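Glycoside Hydrolase (PDB 5T99) is a family 2 glycoside hydrolase of a gut Bacteroides, probably a galactosidase of agarose breakdown, which binds the inhibitor galacto-isofagomine. Local coordinates at residues V187-P192 with V201-T206; I223-G228 with N264-K269; T230-N235 with A250-L255; P257-Q262 with F288-I293. All blocks are in the same frame, centred on the assembly; numbering follows the deposited sequence.

Contact 1: residues V187-P192 with V201-T206. With EDO (1,2-ethanediol), chain K; EDO (1,2-ethanediol), chain J.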
loop_
_atom_site.group_PDB
_atom_site.type_symbol
_atom_site.label_atom_id
_atom_site.label_comp_id
_atom_site.label_asym_id
_atom_site.label_seq_id
_atom_site.Cartn_x
_atom_site.Cartn_y
_atom_site.Cartn_z
ATOM N N VAL A 187 11.289 10.053 18.936
ATOM C CA VAL A 187 12.666 9.851 18.465
ATOM C C VAL A 187 12.736 10.056 16.951
ATOM O O VAL A 187 11.909 9.544 16.206
ATOM C CB VAL A 187 13.203 8.450 18.816
ATOM C CG1 VAL A 187 14.604 8.247 18.247
ATOM C CG2 VAL A 187 13.198 8.239 20.321
ATOM N N TYR A 188 13.746 10.799 16.517
ATOM C CA TYR A 188 13.934 11.156 15.126
ATOM C C TYR A 188 15.375 10.777 14.742
ATOM O O TYR A 188 16.320 11.398 15.217
ATOM C CB TYR A 188 13.644 12.662 14.976
ATOM C CG TYR A 188 13.923 13.302 13.635
ATOM C CD1 TYR A 188 13.834 12.589 12.427
ATOM C CD2 TYR A 188 14.241 14.666 13.567
ATOM C CE1 TYR A 188 14.068 13.221 11.205
ATOM C CE2 TYR A 188 14.470 15.300 12.354
ATOM C CZ TYR A 188 14.386 14.582 11.177
ATOM O OH TYR A 188 14.646 15.243 9.986
ATOM N N VAL A 189 15.517 9.749 13.896
ATOM C CA VAL A 189 16.800 9.150 13.528
ATOM C C VAL A 189 17.169 9.537 12.099
ATOM O O VAL A 189 16.401 9.252 11.173
ATOM C CB VAL A 189 16.707 7.609 13.594
ATOM C CG1 VAL A 189 18.050 6.956 13.240
ATOM C CG2 VAL A 189 16.214 7.158 14.967
ATOM N N THR A 190 18.332 10.163 11.920
ATOM C CA THR A 190 18.851 10.536 10.597
ATOM C C THR A 190 20.264 9.988 10.414
ATOM O O THR A 190 20.875 9.517 11.380
ATOM C CB THR A 190 18.839 12.064 10.400
ATOM O OG1 THR A 190 19.551 12.727 11.473
ATOM C CG2 THR A 190 17.384 12.572 10.339
ATOM N N THR A 191 20.765 10.022 9.178
ATOM C CA THR A 191 22.107 9.521 8.844
ATOM C C THR A 191 22.845 10.519 7.945
ATOM O O THR A 191 22.903 10.353 6.713
ATOM C CB THR A 191 22.072 8.128 8.182
ATOM O OG1 THR A 191 21.249 8.157 7.014
ATOM C CG2 THR A 191 21.542 7.094 9.131
ATOM N N PRO A 192 23.404 11.573 8.549
ATOM C CA PRO A 192 23.963 12.669 7.741
ATOM C C PRO A 192 25.259 12.357 6.987
ATOM O O PRO A 192 25.674 13.153 6.122
ATOM C CB PRO A 192 24.166 13.801 8.759
ATOM C CG PRO A 192 24.141 13.159 10.088
ATOM C CD PRO A 192 23.297 11.933 9.974
ATOM N N VAL A 201 24.998 8.009 12.614
ATOM C CA VAL A 201 23.589 7.956 12.987
ATOM C C VAL A 201 23.343 9.061 14.000
ATOM O O VAL A 201 23.908 9.041 15.085
ATOM C CB VAL A 201 23.234 6.606 13.622
ATOM C CG1 VAL A 201 21.793 6.606 14.115
ATOM C CG2 VAL A 201 23.466 5.464 12.632
ATOM N N GLN A 202 22.504 10.022 13.630
ATOM C CA GLN A 202 22.173 11.159 14.467
ATOM C C GLN A 202 20.783 10.910 15.029
ATOM O O GLN A 202 19.886 10.491 14.298
ATOM C CB GLN A 202 22.219 12.450 13.626
ATOM C CG GLN A 202 21.790 13.725 14.350
ATOM C CD GLN A 202 21.794 14.946 13.445
ATOM O OE1 GLN A 202 20.755 15.569 13.197
ATOM N NE2 GLN A 202 22.956 15.300 12.960
ATOM N N ILE A 203 20.606 11.156 16.325
ATOM C CA ILE A 203 19.359 10.808 17.029
ATOM C C ILE A 203 18.890 11.957 17.907
ATOM O O ILE A 203 19.623 12.402 18.794
ATOM C CB ILE A 203 19.525 9.550 17.904
ATOM C CG1 ILE A 203 19.981 8.351 17.050
ATOM C CG2 ILE A 203 18.213 9.229 18.629
ATOM C CD1 ILE A 203 20.477 7.170 17.860
ATOM N N GLU A 204 17.668 12.423 17.649
ATOM C CA GLU A 204 17.010 13.415 18.487
ATOM C C GLU A 204 16.019 12.722 19.403
ATOM O O GLU A 204 15.114 12.055 18.923
ATOM C CB GLU A 204 16.265 14.458 17.652
ATOM C CG GLU A 204 15.736 15.627 18.479
ATOM C CD GLU A 204 14.705 16.437 17.726
ATOM O OE1 GLU A 204 15.072 17.494 17.192
ATOM O OE2 GLU A 204 13.544 15.997 17.654
ATOM N N THR A 205 16.189 12.910 20.710
ATOM C CA THR A 205 15.307 12.322 21.712
ATOM C C THR A 205 14.453 13.432 22.340
ATOM O O THR A 205 14.977 14.469 22.728
ATOM C CB THR A 205 16.114 11.598 22.815
ATOM O OG1 THR A 205 17.103 10.763 22.210
ATOM C CG2 THR A 205 15.224 10.740 23.697
ATOM N N THR A 206 13.149 13.182 22.437
ATOM C CA THR A 206 12.205 14.051 23.134
ATOM C C THR A 206 11.802 13.348 24.425
ATOM O O THR A 206 11.427 12.171 24.412
ATOM C CB THR A 206 10.940 14.313 22.270
ATOM O OG1 THR A 206 11.316 14.867 21.001
ATOM C CG2 THR A 206 9.974 15.274 22.967
HETATM C C1 EDO K . 12.526 18.712 15.886
HETATM O O1 EDO K . 13.516 19.652 16.327
HETATM C C2 EDO K . 12.031 19.006 14.475
HETATM O O2 EDO K . 10.601 18.912 14.409
HETATM C C1 EDO J . 16.070 7.885 8.030
HETATM O O1 EDO J . 15.354 8.880 8.805
HETATM C C2 EDO J . 16.579 6.717 8.884
HETATM O O2 EDO J . 15.977 5.456 8.521
HETATM O O HOH W 1 18.266 12.993 13.790
HETATM O O HOH W 2 20.243 14.796 9.855
#
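Gln202 O is gripped by Thr190 N and, more weakly, by a water. The backbone bond is 2.9 Å from Thr190 N to Gln202 O and nearly straight, at 170°. The same water donates to Tyr188 O and bonds Thr190 OG1, 2.7 Å away, so it links two rungs of the ladder. Gln202 N returns the pairing to Thr190 O at 2.8 Å. Tyr188 and Glu204 form the next hydrogen-bonded antiparallel pair: Tyr188 N to Glu204 O and Glu204 N to Tyr188 O, both 3.0 Å.

Thr190 OG1 sits between its own N and carbonyl carbon (chi1 54°). This turns it to the Gln202 chain, which runs alongside and points the same way; OG1 lies 3.4 Å from Gln202 CB. Pro192 meets that chain at about a right angle, with CG 3.8 Å from Gln202 NE2. Glu204 OE2 stands at the edge of the Tyr188 ring, while OE1 accepts a hydrogen bond from a 1,2-ethanediol.

On the face of Val187, Val189 and Ile203 the contacts are apolar: Val187 CG1 lies 3.8 Å from Ile203 CG2, the side chains slanting past each other. The two strands form a beta hairpin of the family 2 beta-sandwich domain. The Tyr188 face meets the barrel domain, where the phenol OH bonds Asp442 and Arg404 makes a cation-pi contact. The valine face packs on strand 279-288, and strand 245-255 continues the sheet beyond 198-209.

Contact 2: residues I223-G228 with N264-K269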
loop_
_atom_site.group_PDB
_atom_site.type_symbol
_atom_site.label_atom_id
_atom_site.label_comp_id
_atom_site.label_asym_id
_atom_site.label_seq_id
_atom_site.Cartn_x
_atom_site.Cartn_y
_atom_site.Cartn_z
ATOM N N ILE A 223 21.882 0.393 19.502
ATOM C CA ILE A 223 21.671 0.116 18.090
ATOM C C ILE A 223 21.872 -1.363 17.869
ATOM O O ILE A 223 22.955 -1.891 18.100
ATOM C CB ILE A 223 22.599 0.944 17.192
ATOM C CG1 ILE A 223 22.195 2.419 17.311
ATOM C CG2 ILE A 223 22.485 0.484 15.742
ATOM C CD1 ILE A 223 23.136 3.387 16.644
ATOM N N ILE A 224 20.813 -2.020 17.407
ATOM C CA ILE A 224 20.745 -3.475 17.379
ATOM C C ILE A 224 20.658 -3.924 15.926
ATOM O O ILE A 224 19.863 -3.390 15.138
ATOM C CB ILE A 224 19.525 -3.969 18.175
ATOM C CG1 ILE A 224 19.629 -3.525 19.645
ATOM C CG2 ILE A 224 19.367 -5.482 18.059
ATOM C CD1 ILE A 224 18.321 -3.679 20.405
ATOM N N ASN A 225 21.484 -4.907 15.584
ATOM C CA ASN A 225 21.555 -5.435 14.218
ATOM C C ASN A 225 20.449 -6.455 13.941
ATOM O O ASN A 225 19.636 -6.761 14.823
ATOM C CB ASN A 225 22.987 -5.950 13.874
ATOM C CG ASN A 225 23.361 -7.271 14.549
ATOM O OD1 ASN A 225 22.540 -7.972 15.141
ATOM N ND2 ASN A 225 24.633 -7.611 14.450
ATOM N N ALA A 226 20.431 -6.950 12.706
ATOM C CA ALA A 226 19.463 -7.935 12.241
ATOM C C ALA A 226 19.450 -9.252 13.020
ATOM O O ALA A 226 18.407 -9.893 13.048
ATOM C CB ALA A 226 19.674 -8.216 10.757
ATOM N N GLN A 227 20.570 -9.648 13.645
ATOM C CA GLN A 227 20.603 -10.878 14.475
ATOM C C GLN A 227 20.193 -10.652 15.937
ATOM O O GLN A 227 20.275 -11.589 16.737
ATOM C CB GLN A 227 21.974 -11.596 14.481
ATOM C CG GLN A 227 22.908 -11.408 13.294
ATOM C CD GLN A 227 22.234 -11.560 11.960
ATOM O OE1 GLN A 227 21.262 -12.299 11.813
ATOM N NE2 GLN A 227 22.747 -10.853 10.969
ATOM N N GLY A 228 19.777 -9.435 16.299
ATOM C CA GLY A 228 19.408 -9.113 17.683
ATOM C C GLY A 228 20.553 -8.700 18.603
ATOM O O GLY A 228 20.313 -8.479 19.786
ATOM N N ASN A 264 19.390 -5.229 -0.961
ATOM C CA ASN A 264 19.661 -5.635 0.424
ATOM C C ASN A 264 19.123 -4.600 1.421
ATOM O O ASN A 264 19.846 -3.697 1.862
ATOM C CB ASN A 264 21.147 -5.924 0.586
ATOM C CG ASN A 264 21.569 -7.150 -0.230
ATOM O OD1 ASN A 264 21.249 -8.284 0.139
ATOM N ND2 ASN A 264 22.241 -6.924 -1.366
ATOM N N PRO A 265 17.819 -4.712 1.740
ATOM C CA PRO A 265 17.108 -3.747 2.584
ATOM C C PRO A 265 17.314 -4.022 4.079
ATOM O O PRO A 265 16.377 -4.373 4.820
ATOM C CB PRO A 265 15.659 -3.940 2.151
ATOM C CG PRO A 265 15.584 -5.395 1.812
ATOM C CD PRO A 265 16.894 -5.721 1.183
ATOM N N TYR A 266 18.555 -3.827 4.504
ATOM C CA TYR A 266 18.968 -4.149 5.843
ATOM C C TYR A 266 18.441 -3.098 6.832
ATOM O O TYR A 266 18.625 -1.905 6.622
ATOM C CB TYR A 266 20.491 -4.225 5.897
ATOM C CG TYR A 266 21.013 -4.806 7.179
ATOM C CD1 TYR A 266 21.438 -6.138 7.239
ATOM C CD2 TYR A 266 21.086 -4.023 8.343
ATOM C CE1 TYR A 266 21.938 -6.676 8.413
ATOM C CE2 TYR A 266 21.581 -4.543 9.524
ATOM C CZ TYR A 266 22.006 -5.874 9.561
ATOM O OH TYR A 266 22.488 -6.389 10.748
ATOM N N MET A 267 17.819 -3.575 7.908
ATOM C CA MET A 267 17.199 -2.741 8.921
ATOM C C MET A 267 17.915 -2.913 10.242
ATOM O O MET A 267 18.289 -4.026 10.610
ATOM C CB MET A 267 15.738 -3.160 9.116
ATOM C CG MET A 267 14.836 -2.869 7.917
ATOM S SD MET A 267 14.768 -1.111 7.544
ATOM C CE MET A 267 13.808 -0.503 8.930
ATOM N N TYR A 268 18.098 -1.802 10.941
ATOM C CA TYR A 268 18.606 -1.792 12.305
ATOM C C TYR A 268 17.424 -1.514 13.205
ATOM O O TYR A 268 16.390 -1.050 12.746
ATOM C CB TYR A 268 19.669 -0.695 12.488
ATOM C CG TYR A 268 21.024 -1.015 11.903
ATOM C CD1 TYR A 268 21.997 -1.657 12.659
ATOM C CD2 TYR A 268 21.332 -0.682 10.594
ATOM C CE1 TYR A 268 23.252 -1.952 12.131
ATOM C CE2 TYR A 268 22.582 -0.974 10.043
ATOM C CZ TYR A 268 23.547 -1.600 10.817
ATOM O OH TYR A 268 24.781 -1.879 10.283
ATOM N N LYS A 269 17.599 -1.802 14.486
ATOM C CA LYS A 269 16.631 -1.478 15.533
ATOM C C LYS A 269 17.305 -0.616 16.617
ATOM O O LYS A 269 18.361 -0.984 17.141
ATOM C CB LYS A 269 16.078 -2.764 16.138
ATOM C CG LYS A 269 15.017 -2.573 17.218
ATOM C CD LYS A 269 14.477 -3.909 17.732
ATOM C CE LYS A 269 13.508 -4.545 16.737
ATOM N NZ LYS A 269 13.023 -5.882 17.205
HETATM O O HOH W 3 23.815 -8.530 10.303
#
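Tyr266 OH accepts the backbone N-H of Ala226 at 2.9 Å, in a nearly straight bond of 168°. The same hydroxyl also bonds a water 2.6 Å away, and that water accepts a weak bond from Gln227 NE2. The phenol thus serves the start of the 225-228 turn directly and its side-chain amide through solvent. With chi1 at -169° the Tyr266 ring swings away from its own N and across to the turn. Asn225 CB lies at the ring edge, with its amide plane almost perpendicular to the ring. Ala226 CB packs 3.5 Å from Tyr266 CZ.

The turn is type I. Gly228 N closes it on Asn225 O, and Asn225 OD1 takes a weak bond from Gln227 N as well as one from Glu229 N. The turn leads out of strand 215-224, which pairs antiparallel with strand 268-276 in the four-stranded sheet of this domain. Ile224 and Lys269 make the hydrogen-bonded pair here. Ile224 N reaches Lys269 O at 2.7 Å, and Lys269 N reaches Ile224 O at 2.8 Å.

Tyr268 has its ring covered on one face by Tyr266 CE2, which stands 3.7 Å above the ring centre. Ile223 CG2 touches Tyr268 CD1 at 3.8 Å, the two side chains slanting past each other. The Tyr268 hydroxyl is satisfied by Asn258 N, in the loop after strand 245-255.

Contact 3: residues T230-N235 with A250-L255. With EDO (1,2-ethanediol), chain D.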
loop_
_atom_site.group_PDB
_atom_site.type_symbol
_atom_site.label_atom_id
_atom_site.label_comp_id
_atom_site.label_asym_id
_atom_site.label_seq_id
_atom_site.Cartn_x
_atom_site.Cartn_y
_atom_site.Cartn_z
ATOM N N THR A 230 23.368 -6.098 20.108
ATOM C CA THR A 230 23.677 -4.680 20.262
ATOM C C THR A 230 25.093 -4.455 19.767
ATOM O O THR A 230 26.025 -5.039 20.313
ATOM C CB THR A 230 23.595 -4.210 21.731
ATOM O OG1 THR A 230 22.286 -4.454 22.272
ATOM C CG2 THR A 230 23.916 -2.719 21.834
ATOM N N VAL A 231 25.238 -3.638 18.726
ATOM C CA VAL A 231 26.548 -3.362 18.094
ATOM C C VAL A 231 27.116 -1.967 18.393
ATOM O O VAL A 231 28.273 -1.690 18.085
ATOM C CB VAL A 231 26.505 -3.600 16.563
ATOM C CG1 VAL A 231 26.045 -5.017 16.265
ATOM C CG2 VAL A 231 25.614 -2.579 15.838
ATOM N N ALA A 232 26.311 -1.091 18.982
ATOM C CA ALA A 232 26.789 0.235 19.388
ATOM C C ALA A 232 25.841 0.824 20.413
ATOM O O ALA A 232 24.639 0.544 20.381
ATOM C CB ALA A 232 26.913 1.170 18.188
ATOM N N ILE A 233 26.398 1.617 21.327
ATOM C CA ILE A 233 25.627 2.306 22.357
ATOM C C ILE A 233 26.032 3.780 22.374
ATOM O O ILE A 233 27.226 4.104 22.424
ATOM C CB ILE A 233 25.812 1.657 23.748
ATOM C CG1 ILE A 233 25.039 0.337 23.803
ATOM C CG2 ILE A 233 25.349 2.606 24.863
ATOM C CD1 ILE A 233 25.217 -0.447 25.094
ATOM N N LEU A 234 25.029 4.661 22.303
ATOM C CA LEU A 234 25.251 6.100 22.327
ATOM C C LEU A 234 24.547 6.628 23.558
ATOM O O LEU A 234 23.349 6.388 23.741
ATOM C CB LEU A 234 24.694 6.777 21.077
ATOM C CG LEU A 234 24.685 8.322 21.075
ATOM C CD1 LEU A 234 26.073 8.928 21.281
ATOM C CD2 LEU A 234 24.063 8.832 19.777
ATOM N N ASN A 235 25.298 7.336 24.394
ATOM C CA ASN A 235 24.754 7.970 25.567
ATOM C C ASN A 235 24.474 9.451 25.302
ATOM O O ASN A 235 25.167 10.117 24.509
ATOM C CB ASN A 235 25.694 7.780 26.759
ATOM C CG ASN A 235 25.542 6.409 27.396
ATOM O OD1 ASN A 235 24.531 6.124 28.041
ATOM N ND2 ASN A 235 26.535 5.549 27.207
ATOM N N ALA A 250 22.299 13.842 19.631
ATOM C CA ALA A 250 23.598 13.184 19.728
ATOM C C ALA A 250 23.834 12.388 18.449
ATOM O O ALA A 250 22.908 12.174 17.680
ATOM C CB ALA A 250 23.609 12.251 20.924
ATOM N N TYR A 251 25.060 11.929 18.235
ATOM C CA TYR A 251 25.383 11.096 17.072
ATOM C C TYR A 251 26.395 10.027 17.464
ATOM O O TYR A 251 27.126 10.160 18.448
ATOM C CB TYR A 251 25.935 11.935 15.907
ATOM C CG TYR A 251 27.318 12.447 16.206
ATOM C CD1 TYR A 251 28.452 11.769 15.752
ATOM C CD2 TYR A 251 27.495 13.564 17.018
ATOM C CE1 TYR A 251 29.732 12.211 16.073
ATOM C CE2 TYR A 251 28.763 14.019 17.340
ATOM C CZ TYR A 251 29.874 13.339 16.865
ATOM O OH TYR A 251 31.107 13.790 17.182
ATOM N N ILE A 252 26.444 8.980 16.659
ATOM C CA ILE A 252 27.375 7.886 16.874
ATOM C C ILE A 252 27.814 7.338 15.522
ATOM O O ILE A 252 27.015 7.284 14.577
ATOM C CB ILE A 252 26.749 6.793 17.765
ATOM C CG1 ILE A 252 27.779 5.703 18.096
ATOM C CG2 ILE A 252 25.505 6.190 17.118
ATOM C CD1 ILE A 252 27.355 4.753 19.205
ATOM N N ASN A 253 29.089 6.959 15.440
ATOM C CA ASN A 253 29.672 6.343 14.245
ATOM C C ASN A 253 29.297 4.858 14.202
ATOM O O ASN A 253 29.296 4.179 15.234
ATOM C CB ASN A 253 31.207 6.449 14.257
ATOM C CG ASN A 253 31.720 7.882 14.170
ATOM O OD1 ASN A 253 31.081 8.775 13.600
ATOM N ND2 ASN A 253 32.903 8.103 14.725
ATOM N N MET A 254 28.951 4.388 13.007
ATOM C CA MET A 254 28.796 2.968 12.704
ATOM C C MET A 254 29.826 2.654 11.634
ATOM O O MET A 254 29.692 3.096 10.498
ATOM C CB MET A 254 27.392 2.682 12.141
ATOM C CG MET A 254 26.236 3.048 13.054
ATOM S SD MET A 254 26.125 1.897 14.411
ATOM C CE MET A 254 25.314 0.516 13.618
ATOM N N LEU A 255 30.877 1.929 12.004
ATOM C CA LEU A 255 31.892 1.505 11.030
ATOM C C LEU A 255 31.393 0.296 10.231
ATOM O O LEU A 255 30.646 -0.532 10.752
ATOM C CB LEU A 255 33.234 1.209 11.717
ATOM C CG LEU A 255 33.815 2.314 12.620
ATOM C CD1 LEU A 255 35.207 1.914 13.102
ATOM C CD2 LEU A 255 33.859 3.685 11.947
HETATM C C1 EDO D . 29.008 -1.384 13.682
HETATM O O1 EDO D . 28.543 -0.722 12.506
HETATM C C2 EDO D . 29.423 -0.395 14.775
HETATM O O2 EDO D . 30.683 0.241 14.499
#
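Leu234 and Ile252 face each other from two strands, each with its CB directed at the other strand. Leu234 leaves its strand with chi1 at 172°, and its two methyls reach toward the Ala250 end. CD2 lies 3.6 Å from Ala250 CB, while CD1 comes to 3.3 Å from Tyr251 O. The extended first torsion of Ile252 (-175°) carries its CD1 over to the opposing strand, 3.8 Å from both Ala232 CB and Leu234 CB. The same methyl lies 3.3 Å from Ile233 O, so each of the two large side chains also touches main chain of the other strand.

This is packing between the two sheets of a beta sandwich, the immunoglobulin-like fold expected for this family 2 domain. Strand 230-240 edges the four-stranded sheet and 245-255 the three-stranded one. The strand axes run 7.3 Å apart at their closest, with side chains filling the space between.

Met254 bends at chi2 and chi3, which brings its end back toward strand 230-240. SD lies 3.9 Å from Ala232 CB, and CE meets Val231 CG2 at 3.8 Å, the two side chains at about a right angle. Val231 and Ala232 form a classic beta bulge opposite Ile223, which also packs on Ile252 and Met254. Beside Met254, a 1,2-ethanediol bridges Leu255 N and O through its two hydroxyls.

Contact 4: residues P257-Q262 with F288-I293. With EDO (1,2-ethanediol), chain J.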
loop_
_atom_site.group_PDB
_atom_site.type_symbol
_atom_site.label_atom_id
_atom_site.label_comp_id
_atom_site.label_asym_id
_atom_site.label_seq_id
_atom_site.Cartn_x
_atom_site.Cartn_y
_atom_site.Cartn_z
ATOM N N PRO A 257 29.050 -0.118 7.972
ATOM C CA PRO A 257 27.608 -0.282 8.144
ATOM C C PRO A 257 26.972 -1.187 7.086
ATOM O O PRO A 257 27.481 -1.295 5.970
ATOM C CB PRO A 257 27.084 1.149 7.999
ATOM C CG PRO A 257 28.060 1.770 7.055
ATOM C CD PRO A 257 29.380 1.246 7.525
ATOM N N ASN A 258 25.875 -1.838 7.471
ATOM C CA ASN A 258 25.016 -2.552 6.535
ATOM C C ASN A 258 24.097 -1.506 5.909
ATOM O O ASN A 258 23.217 -0.955 6.577
ATOM C CB ASN A 258 24.198 -3.627 7.244
ATOM C CG ASN A 258 25.060 -4.685 7.915
ATOM O OD1 ASN A 258 24.915 -4.956 9.110
ATOM N ND2 ASN A 258 25.948 -5.289 7.157
ATOM N N ILE A 259 24.343 -1.213 4.634
ATOM C CA ILE A 259 23.652 -0.138 3.921
ATOM C C ILE A 259 22.275 -0.644 3.504
ATOM O O ILE A 259 22.172 -1.714 2.901
ATOM C CB ILE A 259 24.430 0.289 2.648
ATOM C CG1 ILE A 259 25.852 0.774 2.980
ATOM C CG2 ILE A 259 23.670 1.348 1.859
ATOM C CD1 ILE A 259 25.928 2.056 3.765
ATOM N N TRP A 260 21.229 0.116 3.834
ATOM C CA TRP A 260 19.876 -0.163 3.333
ATOM C C TRP A 260 19.868 0.188 1.854
ATOM O O TRP A 260 20.229 1.316 1.467
ATOM C CB TRP A 260 18.810 0.643 4.085
ATOM C CG TRP A 260 17.363 0.374 3.671
ATOM C CD1 TRP A 260 16.471 -0.457 4.299
ATOM C CD2 TRP A 260 16.645 0.971 2.576
ATOM N NE1 TRP A 260 15.258 -0.423 3.659
ATOM C CE2 TRP A 260 15.336 0.431 2.594
ATOM C CE3 TRP A 260 16.984 1.893 1.578
ATOM C CZ2 TRP A 260 14.359 0.783 1.652
ATOM C CZ3 TRP A 260 16.017 2.247 0.635
ATOM C CH2 TRP A 260 14.712 1.689 0.682
ATOM N N GLY A 261 19.503 -0.796 1.037
ATOM C CA GLY A 261 19.384 -0.629 -0.415
ATOM C C GLY A 261 18.290 -1.533 -0.953
ATOM O O GLY A 261 17.744 -2.341 -0.218
ATOM N N GLN A 262 17.987 -1.401 -2.243
ATOM C CA GLN A 262 16.839 -2.103 -2.850
ATOM C C GLN A 262 17.046 -3.611 -2.930
ATOM O O GLN A 262 16.110 -4.361 -2.689
ATOM C CB GLN A 262 16.473 -1.512 -4.226
ATOM C CG GLN A 262 16.212 -0.016 -4.143
ATOM C CD GLN A 262 15.142 0.484 -5.104
ATOM O OE1 GLN A 262 15.395 0.666 -6.293
ATOM N NE2 GLN A 262 13.950 0.742 -4.579
ATOM N N PHE A 288 14.981 1.619 11.857
ATOM C CA PHE A 288 15.606 2.546 10.911
ATOM C C PHE A 288 16.593 1.846 9.994
ATOM O O PHE A 288 17.029 0.731 10.278
ATOM C CB PHE A 288 16.282 3.715 11.645
ATOM C CG PHE A 288 17.604 3.363 12.288
ATOM C CD1 PHE A 288 18.794 3.514 11.591
ATOM C CD2 PHE A 288 17.656 2.883 13.592
ATOM C CE1 PHE A 288 20.011 3.185 12.174
ATOM C CE2 PHE A 288 18.869 2.555 14.182
ATOM C CZ PHE A 288 20.049 2.715 13.477
ATOM N N GLY A 289 16.926 2.521 8.894
ATOM C CA GLY A 289 17.912 2.061 7.938
ATOM C C GLY A 289 18.970 3.114 7.665
ATOM O O GLY A 289 18.805 4.292 8.015
ATOM N N ILE A 290 20.052 2.670 7.029
ATOM C CA ILE A 290 21.191 3.513 6.718
ATOM C C ILE A 290 21.345 3.626 5.200
ATOM O O ILE A 290 21.846 2.714 4.529
ATOM C CB ILE A 290 22.482 2.977 7.376
ATOM C CG1 ILE A 290 22.277 2.838 8.893
ATOM C CG2 ILE A 290 23.665 3.886 7.062
ATOM C CD1 ILE A 290 23.507 2.405 9.681
ATOM N N ARG A 291 20.901 4.758 4.669
ATOM C CA ARG A 291 21.038 5.068 3.252
ATOM C C ARG A 291 21.047 6.572 3.096
ATOM O O ARG A 291 20.456 7.282 3.916
ATOM C CB ARG A 291 19.918 4.407 2.408
ATOM C CG ARG A 291 18.618 5.193 2.190
ATOM C CD ARG A 291 17.792 5.273 3.446
ATOM N NE ARG A 291 16.586 6.100 3.290
ATOM C CZ ARG A 291 16.504 7.422 3.506
ATOM N NH1 ARG A 291 15.334 8.031 3.356
ATOM N NH2 ARG A 291 17.567 8.151 3.868
ATOM N N LYS A 292 21.741 7.038 2.063
ATOM C CA LYS A 292 21.726 8.446 1.682
ATOM C C LYS A 292 20.871 8.629 0.429
ATOM O O LYS A 292 20.775 7.727 -0.426
ATOM C CB LYS A 292 23.138 9.021 1.466
ATOM C CG LYS A 292 23.963 8.392 0.350
ATOM C CD LYS A 292 25.394 8.924 0.368
ATOM C CE LYS A 292 26.304 8.234 -0.645
ATOM N NZ LYS A 292 27.714 8.113 -0.176
ATOM N N ILE A 293 20.219 9.787 0.360
ATOM C CA ILE A 293 19.457 10.176 -0.818
ATOM C C ILE A 293 19.850 11.579 -1.229
ATOM O O ILE A 293 20.273 12.393 -0.422
ATOM C CB ILE A 293 17.925 10.069 -0.624
ATOM C CG1 ILE A 293 17.446 10.869 0.594
ATOM C CG2 ILE A 293 17.509 8.604 -0.533
ATOM C CD1 ILE A 293 15.989 11.256 0.519
HETATM C C1 EDO J . 16.070 7.885 8.030
HETATM O O1 EDO J . 15.354 8.880 8.805
HETATM C C2 EDO J . 16.579 6.717 8.884
HETATM O O2 EDO J . 15.977 5.456 8.521
HETATM O O HOH W 4 20.665 -0.108 6.944
#
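Two loops at the barrel-facing end of the family 2 sandwich domain meet here, one following strand 245-255 and one following strand 279-288. Trp260 N donates to Ile290 O at 2.8 Å. The bond is bent, 145° at the hydrogen, and the donor stands above the carbonyl plane. Ile259 CA adds a C-H contact to the same oxygen at 3.4 Å. A water bridges the same two loops: it donates to Asn258 O at 2.7 Å and accepts from Ile290 N at 2.8 Å.

A chi1 of -178° lays the Trp260 indole alongside the Arg291 chain, both pointing the same way. Trp260 CE3 lies 3.7 Å from Arg291 CG, and the ring and guanidinium planes are 60° apart. The aliphatic part of the arginine therefore does the touching. Its polar end goes elsewhere, with NE bonded to Pro407 O and NH1 weakly to Val409 O.

Those partners belong to the TIM barrel domain, so the paired loops join sandwich to barrel. Trp260 NE1 likewise bonds Asp361 O. Ile290 CD1 touches Pro257 CB at 4.1 Å. Gly289 CA lies 4.2 Å from Trp260 CB. Gly289 N donates to a 1,2-ethanediol O2 at 3.1 Å, and C1 of this molecule lies over one face of the Arg291 guanidinium.

From the N terminus, contact 1 comes first and closes the short hairpin 180-209. It is complete before the others begin. Contact 2 then opens at strand 215-224 and closes a longer loop at 264-269. Contact 3 falls wholly within that loop and brings the edges of the two sheets together. Contact 4 starts inside it too, but ends beyond it at 288-293, so contacts 2 and 4 cross. Strand 245-255 links contact 3 to contact 1 through backbone bonds to 198-209, and Ile223 links contact 3 to contact 2. Phe288 packs on Val189 and pairs with Tyr268. Residues of contacts 1 and 4 also bond to the barrel domain.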